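Local coordinates for protein ylmH (Streptococcus pneumoniae, PDB 2FPH) that probably acts in cell division and probably binds nucleic acid, most likely RNA, through a domain related to RNA-recognition motifs, at residues K45-A48 against K49-L53; W20-K23 against V24-Y28; Q4-S7 against I8-P12. All blocks are in the same frame, centred on the assembly; numbering follows the deposited sequence.

Interaction 1 of 3, residues K45-A48 against K49-L53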
loop_
_atom_site.group_PDB
_atom_site.type_symbol
_atom_site.label_atom_id
_atom_site.label_comp_id
_atom_site.label_asym_id
_atom_site.label_seq_id
_atom_site.Cartn_x
_atom_site.Cartn_y
_atom_site.Cartn_z
ATOM N N LYS A 45 6.385 13.211 -2.357
ATOM C CA LYS A 45 5.698 14.504 -2.368
ATOM C C LYS A 45 6.640 15.699 -2.674
ATOM O O LYS A 45 6.295 16.552 -3.471
ATOM C CB LYS A 45 4.993 14.730 -1.026
ATOM C CG LYS A 45 3.703 13.929 -0.909
ATOM C CD LYS A 45 3.208 13.869 0.499
ATOM C CE LYS A 45 1.787 13.282 0.638
ATOM N NZ LYS A 45 1.011 13.289 -0.620
ATOM N N ILE A 46 7.827 15.672 -2.104
ATOM C CA ILE A 46 8.857 16.685 -2.394
ATOM C C ILE A 46 9.322 16.662 -3.888
ATOM O O ILE A 46 9.274 17.699 -4.610
ATOM C CB ILE A 46 10.045 16.575 -1.486
ATOM C CG1 ILE A 46 9.660 16.865 -0.017
ATOM C CG2 ILE A 46 11.094 17.565 -1.889
ATOM C CD1 ILE A 46 10.725 16.297 0.944
ATOM N N LEU A 47 9.641 15.456 -4.356
ATOM C CA LEU A 47 10.052 15.285 -5.774
ATOM C C LEU A 47 8.931 15.754 -6.705
ATOM O O LEU A 47 9.176 16.461 -7.658
ATOM C CB LEU A 47 10.429 13.829 -6.040
ATOM C CG LEU A 47 11.821 13.317 -6.409
ATOM C CD1 LEU A 47 12.984 14.148 -5.852
ATOM C CD2 LEU A 47 11.959 11.851 -6.151
ATOM N N ALA A 48 7.698 15.319 -6.470
ATOM C CA ALA A 48 6.559 15.700 -7.291
ATOM C C ALA A 48 6.400 17.223 -7.383
ATOM O O ALA A 48 6.316 17.776 -8.473
ATOM C CB ALA A 48 5.309 15.067 -6.779
ATOM N N LYS A 49 6.447 17.912 -6.245
ATOM C CA LYS A 49 6.379 19.378 -6.200
ATOM C C LYS A 49 7.491 20.017 -7.049
ATOM O O LYS A 49 7.258 20.950 -7.838
ATOM C CB LYS A 49 6.459 19.829 -4.735
ATOM C CG LYS A 49 5.055 20.044 -4.078
ATOM C CD LYS A 49 5.172 20.404 -2.586
ATOM C CE LYS A 49 4.276 19.546 -1.693
ATOM N NZ LYS A 49 4.211 20.025 -0.232
ATOM N N THR A 50 8.689 19.478 -6.907
ATOM C CA THR A 50 9.874 19.969 -7.587
ATOM C C THR A 50 9.660 19.948 -9.115
ATOM O O THR A 50 10.077 20.872 -9.821
ATOM C CB THR A 50 11.056 19.139 -7.178
ATOM O OG1 THR A 50 11.340 19.349 -5.773
ATOM C CG2 THR A 50 12.285 19.614 -7.871
ATOM N N TYR A 51 8.996 18.900 -9.594
ATOM C CA TYR A 51 8.827 18.661 -11.038
ATOM C C TYR A 51 7.569 19.162 -11.844
ATOM O O TYR A 51 7.289 18.660 -12.891
ATOM C CB TYR A 51 9.224 17.180 -11.353
ATOM C CG TYR A 51 10.714 17.012 -11.114
ATOM C CD1 TYR A 51 11.614 17.553 -12.013
ATOM C CD2 TYR A 51 11.233 16.495 -9.907
ATOM C CE1 TYR A 51 12.973 17.517 -11.785
ATOM C CE2 TYR A 51 12.653 16.424 -9.677
ATOM C CZ TYR A 51 13.498 16.955 -10.651
ATOM O OH TYR A 51 14.865 16.978 -10.536
ATOM N N GLY A 52 6.742 20.119 -11.434
ATOM C CA GLY A 52 5.747 20.051 -10.429
ATOM C C GLY A 52 4.584 19.258 -11.075
ATOM O O GLY A 52 3.776 19.714 -11.954
ATOM N N LEU A 53 4.541 18.012 -10.642
ATOM C CA LEU A 53 3.496 17.059 -10.965
ATOM C C LEU A 53 2.579 17.036 -9.765
ATOM O O LEU A 53 3.066 17.075 -8.624
ATOM C CB LEU A 53 4.099 15.643 -11.143
ATOM C CG LEU A 53 4.689 15.176 -12.479
ATOM C CD1 LEU A 53 5.089 13.680 -12.293
ATOM C CD2 LEU A 53 3.686 15.278 -13.556
#
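Ile46 O is gripped twice by Thr50, once by the backbone N at 3.0 Å and once by the hydroxyl OG1 at 2.9 Å. The amide arrives nearly along the C=O axis, whereas the hydroxyl sits above the carbonyl plane, 43° out of it. With OG1 beside its own backbone N (chi1 -66°), the threonine folds its hydroxyl back onto the preceding turn. The other backbone bonds bring the helix to its end. Lys49 N bonds to Lys45 O in the regular i to i+4 pattern, and Tyr51 N bonds to Leu47 O, with a weak second bond to Ala48 O. Tyr51 is the first residue to leave helical angles, and the chain then turns so that Leu53 N reaches back to Ala48 O at 2.8 Å, an i to i+5 bond. Gly52 CA adds a C-H...O contact of 3.1 Å to the same Ala48 O.

Among the side chains, the Tyr51 ring turns its edge to Leu47 O, with CD2 3.0 Å from this oxygen, which lies near the ring plane; one face carries Thr50 CG2, offset toward the rim. Leu47 CD1 only grazes Tyr51 CE2. The Lys49 chain passes Lys45 O before its NZ bonds to Tyr3 OH.

This is the C-terminal end of helix 38-50 in the N-terminal part of the protein: Leu47, Tyr51 and Leu53 lean on helix 11-27, while Lys45 and Ala48 touch strand 54-57, the next element of the chain.

Interaction 2 of 3, residues W20-K23 against V24-Y28; sequences WIKK and VEDSY
Ser27 closes back on Lys23 through its hydroxyl: OG donates to Lys23 O at 2.6 Å, with the donor tilted 28° from the carbonyl plane. The side chain sits at chi1 60°, where OG lies between the backbone N and the carbonyl carbon, and this folds it onto the preceding turn. Ser27 N adds a weak bond to the same oxygen, and OG also takes a weak hydrogen bond from Ala29 N just beyond. Three regular i to i+4 bonds precede it. Asp26 N reaches Lys22 O at 2.8 Å, Glu25 N reaches Ile21 O at 3.0 Å, and Val24 N reaches Trp20 O at 3.2 Å.

These are the last turns of helix 11-27. Tyr28 leaves it with positive phi, in the left-handed region, so the chain departs from the helix axis here, and Tyr28 O bonds to Tyr75 OH.

The charged side chains are close without forming a salt bridge. Lys22 NZ stays 4.6 Å from Asp26 OD1, while the aliphatic CE comes to 3.2 Å from OD1, the lysine chain crossing the carboxylate obliquely. The chain runs along the carboxylate as far as CE, and its bend at chi4, -132°, leaves NZ turned off from it; the attraction between the charges is probably modest at this surface. Ile21 CG2 lies 3.7 Å from Glu25 OE2, and Glu25 CG rests near Ile21 O.

Facing inward, Val24 CG2 lies 3.6 Å from Trp20 O, and both residues touch Leu71 of strand 69-72. The Trp20 ring stacks with Phe31 and also reaches Leu44, while Ile21 packs on Leu47 of helix 38-50.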
loop_
_atom_site.group_PDB
_atom_site.type_symbol
_atom_site.label_atom_id
_atom_site.label_comp_id
_atom_site.label_asym_id
_atom_site.label_seq_id
_atom_site.Cartn_x
_atom_site.Cartn_y
_atom_site.Cartn_z
ATOM N N TRP A 20 9.514 7.025 -11.620
ATOM C CA TRP A 20 8.055 7.167 -11.642
ATOM C C TRP A 20 7.642 8.514 -12.228
ATOM O O TRP A 20 6.694 8.586 -13.008
ATOM C CB TRP A 20 7.470 6.994 -10.254
ATOM C CG TRP A 20 7.684 5.592 -9.703
ATOM C CD1 TRP A 20 7.969 4.443 -10.395
ATOM C CD2 TRP A 20 7.717 5.239 -8.330
ATOM N NE1 TRP A 20 8.129 3.372 -9.537
ATOM C CE2 TRP A 20 7.974 3.838 -8.252
ATOM C CE3 TRP A 20 7.532 5.956 -7.145
ATOM C CZ2 TRP A 20 8.057 3.166 -7.031
ATOM C CZ3 TRP A 20 7.590 5.240 -5.903
ATOM C CH2 TRP A 20 7.871 3.909 -5.880
ATOM N N ILE A 21 8.319 9.560 -11.818
ATOM C CA ILE A 21 8.060 10.892 -12.392
ATOM C C ILE A 21 8.264 10.903 -13.897
ATOM O O ILE A 21 7.386 11.361 -14.602
ATOM C CB ILE A 21 8.927 11.916 -11.688
ATOM C CG1 ILE A 21 8.348 12.163 -10.285
ATOM C CG2 ILE A 21 9.044 13.211 -12.438
ATOM C CD1 ILE A 21 9.211 12.921 -9.475
ATOM N N LYS A 22 9.358 10.288 -14.380
ATOM C CA LYS A 22 9.599 10.163 -15.830
ATOM C C LYS A 22 8.492 9.395 -16.552
ATOM O O LYS A 22 8.152 9.762 -17.641
ATOM C CB LYS A 22 10.953 9.517 -16.107
ATOM C CG LYS A 22 11.212 8.965 -17.576
ATOM C CD LYS A 22 12.085 9.860 -18.422
ATOM C CE LYS A 22 12.311 9.273 -19.872
ATOM N NZ LYS A 22 13.775 9.280 -20.333
ATOM N N LYS A 23 7.935 8.345 -15.951
ATOM C CA LYS A 23 6.815 7.624 -16.532
ATOM C C LYS A 23 5.637 8.560 -16.799
ATOM O O LYS A 23 4.941 8.441 -17.829
ATOM C CB LYS A 23 6.319 6.523 -15.578
ATOM C CG LYS A 23 7.152 5.275 -15.412
ATOM C CD LYS A 23 8.309 5.068 -16.348
ATOM C CE LYS A 23 8.157 3.707 -17.109
ATOM N NZ LYS A 23 9.445 3.184 -17.714
ATOM N N VAL A 24 5.345 9.424 -15.820
ATOM C CA VAL A 24 4.259 10.365 -15.977
ATOM C C VAL A 24 4.581 11.390 -17.044
ATOM O O VAL A 24 3.705 11.770 -17.825
ATOM C CB VAL A 24 3.883 11.056 -14.687
ATOM C CG1 VAL A 24 2.783 12.065 -14.962
ATOM C CG2 VAL A 24 3.403 9.989 -13.680
ATOM N N GLU A 25 5.820 11.840 -17.072
ATOM C CA GLU A 25 6.241 12.785 -18.124
ATOM C C GLU A 25 6.073 12.108 -19.487
ATOM O O GLU A 25 5.591 12.724 -20.453
ATOM C CB GLU A 25 7.676 13.201 -17.882
ATOM C CG GLU A 25 7.874 14.033 -16.596
ATOM C CD GLU A 25 9.327 14.384 -16.234
ATOM O OE1 GLU A 25 10.321 13.767 -16.698
ATOM O OE2 GLU A 25 9.502 15.322 -15.421
ATOM N N ASP A 26 6.418 10.824 -19.566
ATOM C CA ASP A 26 6.445 10.151 -20.885
ATOM C C ASP A 26 5.048 9.892 -21.391
ATOM O O ASP A 26 4.786 10.000 -22.584
ATOM C CB ASP A 26 7.130 8.809 -20.765
ATOM C CG ASP A 26 8.645 8.886 -20.618
ATOM O OD1 ASP A 26 9.282 9.923 -20.845
ATOM O OD2 ASP A 26 9.310 7.860 -20.328
ATOM N N SER A 27 4.118 9.637 -20.468
ATOM C CA SER A 27 2.833 9.084 -20.812
ATOM C C SER A 27 1.729 10.120 -20.762
ATOM O O SER A 27 0.658 9.857 -21.307
ATOM C CB SER A 27 2.478 7.939 -19.874
ATOM O OG SER A 27 2.426 8.384 -18.536
ATOM N N TYR A 28 2.014 11.233 -20.093
ATOM C CA TYR A 28 1.017 12.271 -19.666
ATOM C C TYR A 28 -0.228 11.505 -19.165
ATOM O O TYR A 28 -1.451 11.731 -19.556
ATOM C CB TYR A 28 0.813 13.314 -20.801
ATOM C CG TYR A 28 -0.061 14.471 -20.523
ATOM C CD1 TYR A 28 0.368 15.592 -19.912
ATOM C CD2 TYR A 28 -1.350 14.484 -21.063
ATOM C CE1 TYR A 28 -0.506 16.682 -19.713
ATOM C CE2 TYR A 28 -2.178 15.517 -20.886
ATOM C CZ TYR A 28 -1.770 16.624 -20.216
ATOM O OH TYR A 28 -2.670 17.636 -20.072
#

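Interaction 3 of 3, residues Q4-S7 against I8-P12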
loop_
_atom_site.group_PDB
_atom_site.type_symbol
_atom_site.label_atom_id
_atom_site.label_comp_id
_atom_site.label_asym_id
_atom_site.label_seq_id
_atom_site.Cartn_x
_atom_site.Cartn_y
_atom_site.Cartn_z
ATOM N N GLN A 4 13.012 19.852 3.471
ATOM C CA GLN A 4 14.085 19.303 4.230
ATOM C C GLN A 4 15.068 18.609 3.299
ATOM O O GLN A 4 14.689 17.926 2.342
ATOM C CB GLN A 4 13.555 18.288 5.262
ATOM C CG GLN A 4 14.581 17.896 6.313
ATOM C CD GLN A 4 13.983 17.310 7.615
ATOM O OE1 GLN A 4 12.782 17.382 7.878
ATOM N NE2 GLN A 4 14.847 16.725 8.413
ATOM N N HIS A 5 16.342 18.825 3.588
ATOM C CA HIS A 5 17.448 18.151 2.896
ATOM C C HIS A 5 17.265 16.641 2.860
ATOM O O HIS A 5 16.884 15.970 3.885
ATOM C CB HIS A 5 18.739 18.436 3.608
ATOM C CG HIS A 5 19.158 19.872 3.554
ATOM N ND1 HIS A 5 19.917 20.442 4.547
ATOM C CD2 HIS A 5 19.010 20.823 2.605
ATOM C CE1 HIS A 5 20.142 21.712 4.248
ATOM N NE2 HIS A 5 19.609 21.968 3.074
ATOM N N PHE A 6 17.550 16.070 1.692
ATOM C CA PHE A 6 17.664 14.631 1.581
ATOM C C PHE A 6 18.960 14.159 2.219
ATOM O O PHE A 6 19.886 14.958 2.500
ATOM C CB PHE A 6 17.636 14.212 0.129
ATOM C CG PHE A 6 16.412 14.667 -0.625
ATOM C CD1 PHE A 6 15.142 14.370 -0.147
ATOM C CD2 PHE A 6 16.538 15.311 -1.807
ATOM C CE1 PHE A 6 14.043 14.767 -0.851
ATOM C CE2 PHE A 6 15.432 15.730 -2.516
ATOM C CZ PHE A 6 14.164 15.425 -2.021
ATOM N N SER A 7 19.016 12.858 2.401
ATOM C CA SER A 7 20.113 12.145 3.026
ATOM C C SER A 7 20.625 11.077 2.059
ATOM O O SER A 7 20.002 10.762 1.058
ATOM C CB SER A 7 19.608 11.530 4.302
ATOM O OG SER A 7 18.900 10.358 4.022
ATOM N N ILE A 8 21.830 10.587 2.321
ATOM C CA ILE A 8 22.392 9.503 1.510
ATOM C C ILE A 8 21.468 8.267 1.534
ATOM O O ILE A 8 21.293 7.606 0.481
ATOM C CB ILE A 8 23.828 9.143 2.019
ATOM C CG1 ILE A 8 24.779 10.313 1.760
ATOM C CG2 ILE A 8 24.356 7.888 1.355
ATOM C CD1 ILE A 8 25.947 10.354 2.781
ATOM N N GLU A 9 20.833 8.034 2.682
ATOM C CA GLU A 9 19.961 6.885 2.903
ATOM C C GLU A 9 18.778 6.983 1.905
ATOM O O GLU A 9 18.216 5.985 1.492
ATOM C CB GLU A 9 19.400 6.812 4.318
ATOM C CG GLU A 9 20.289 6.209 5.400
ATOM C CD GLU A 9 19.629 6.123 6.791
ATOM O OE1 GLU A 9 18.373 6.277 7.002
ATOM O OE2 GLU A 9 20.390 5.874 7.746
ATOM N N ASP A 10 18.409 8.202 1.555
ATOM C CA ASP A 10 17.213 8.404 0.689
ATOM C C ASP A 10 17.466 8.068 -0.771
ATOM O O ASP A 10 16.513 7.952 -1.544
ATOM C CB ASP A 10 16.741 9.854 0.737
ATOM C CG ASP A 10 16.305 10.327 2.106
ATOM O OD1 ASP A 10 15.761 9.552 2.925
ATOM O OD2 ASP A 10 16.408 11.554 2.391
ATOM N N ARG A 11 18.722 7.951 -1.206
ATOM C CA ARG A 11 19.034 7.926 -2.636
ATOM C C ARG A 11 18.415 6.791 -3.391
ATOM O O ARG A 11 17.830 7.043 -4.440
ATOM C CB ARG A 11 20.531 8.094 -2.969
ATOM C CG ARG A 11 21.148 9.289 -2.268
ATOM C CD ARG A 11 22.654 9.150 -2.182
ATOM N NE ARG A 11 23.221 9.310 -3.518
ATOM C CZ ARG A 11 24.489 9.108 -3.837
ATOM N NH1 ARG A 11 25.351 8.579 -2.962
ATOM N NH2 ARG A 11 24.876 9.364 -5.084
ATOM N N PRO A 12 18.451 5.569 -2.897
ATOM C CA PRO A 12 17.782 4.460 -3.620
ATOM C C PRO A 12 16.296 4.705 -3.905
ATOM O O PRO A 12 15.843 4.485 -5.044
ATOM C CB PRO A 12 18.033 3.277 -2.734
ATOM C CG PRO A 12 19.219 3.627 -2.020
ATOM C CD PRO A 12 19.179 5.077 -1.699
#
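Ser7 and Asp10 exchange hydrogen bonds in the reciprocal pattern of a capping box, a local turn at the surface where the N-terminal tail runs into helix 11-27. The first half is firm: Ser7 N donates to Asp10 OD2 at 2.9 Å, approaching from above the carboxylate plane, 46° out of it. The return bond, from Asp10 N to Ser7 OG, is weak at 3.3 Å. Asp10 N also donates to Ser7 O at 3.1 Å, and here the donor stands well above the carbonyl plane. The serine sets this up with OG between its backbone N and carbonyl carbon (chi1 79°), which brings the hydroxyl beside the Asp10 amide and carboxylate.

Asp10 is buried and has its other oxygen engaged too: OD1 takes a hydrogen bond from His39 NE2, so the carboxylate joins the tail to the start of helix 38-50. The histidine and the amide of Ser7 together fix how the group is rotated, and would be expected to favour its charged form.

Ile8 to Asp10 already have helical backbone angles, and Arg11 N bonds to Ile8 O. Phe6 leans on Leu43 and Ile46 of helix 38-50. Its ring plane stands 89° from the Asp10 carboxylate, whose OD2 lies at the ring edge, 4.0 Å from Phe6 CD1.

From the N terminus, interaction 3 comes first, turning the tail into helix 11-27; interaction 2 lies at the far end of that same helix, about 22 Å away between centres; interaction 1 follows at the end of helix 38-50. The three are in series, each closing only a short turn, so none nests in or crosses another. They meet instead through packing. Interactions 1 and 2 touch where Leu53 meets Val24, joining the C-terminal ends of the two helices. Interaction 3 touches interaction 1 through Phe6 on Leu47, laying the tail against helix 38-50. Interactions 2 and 3 do not touch.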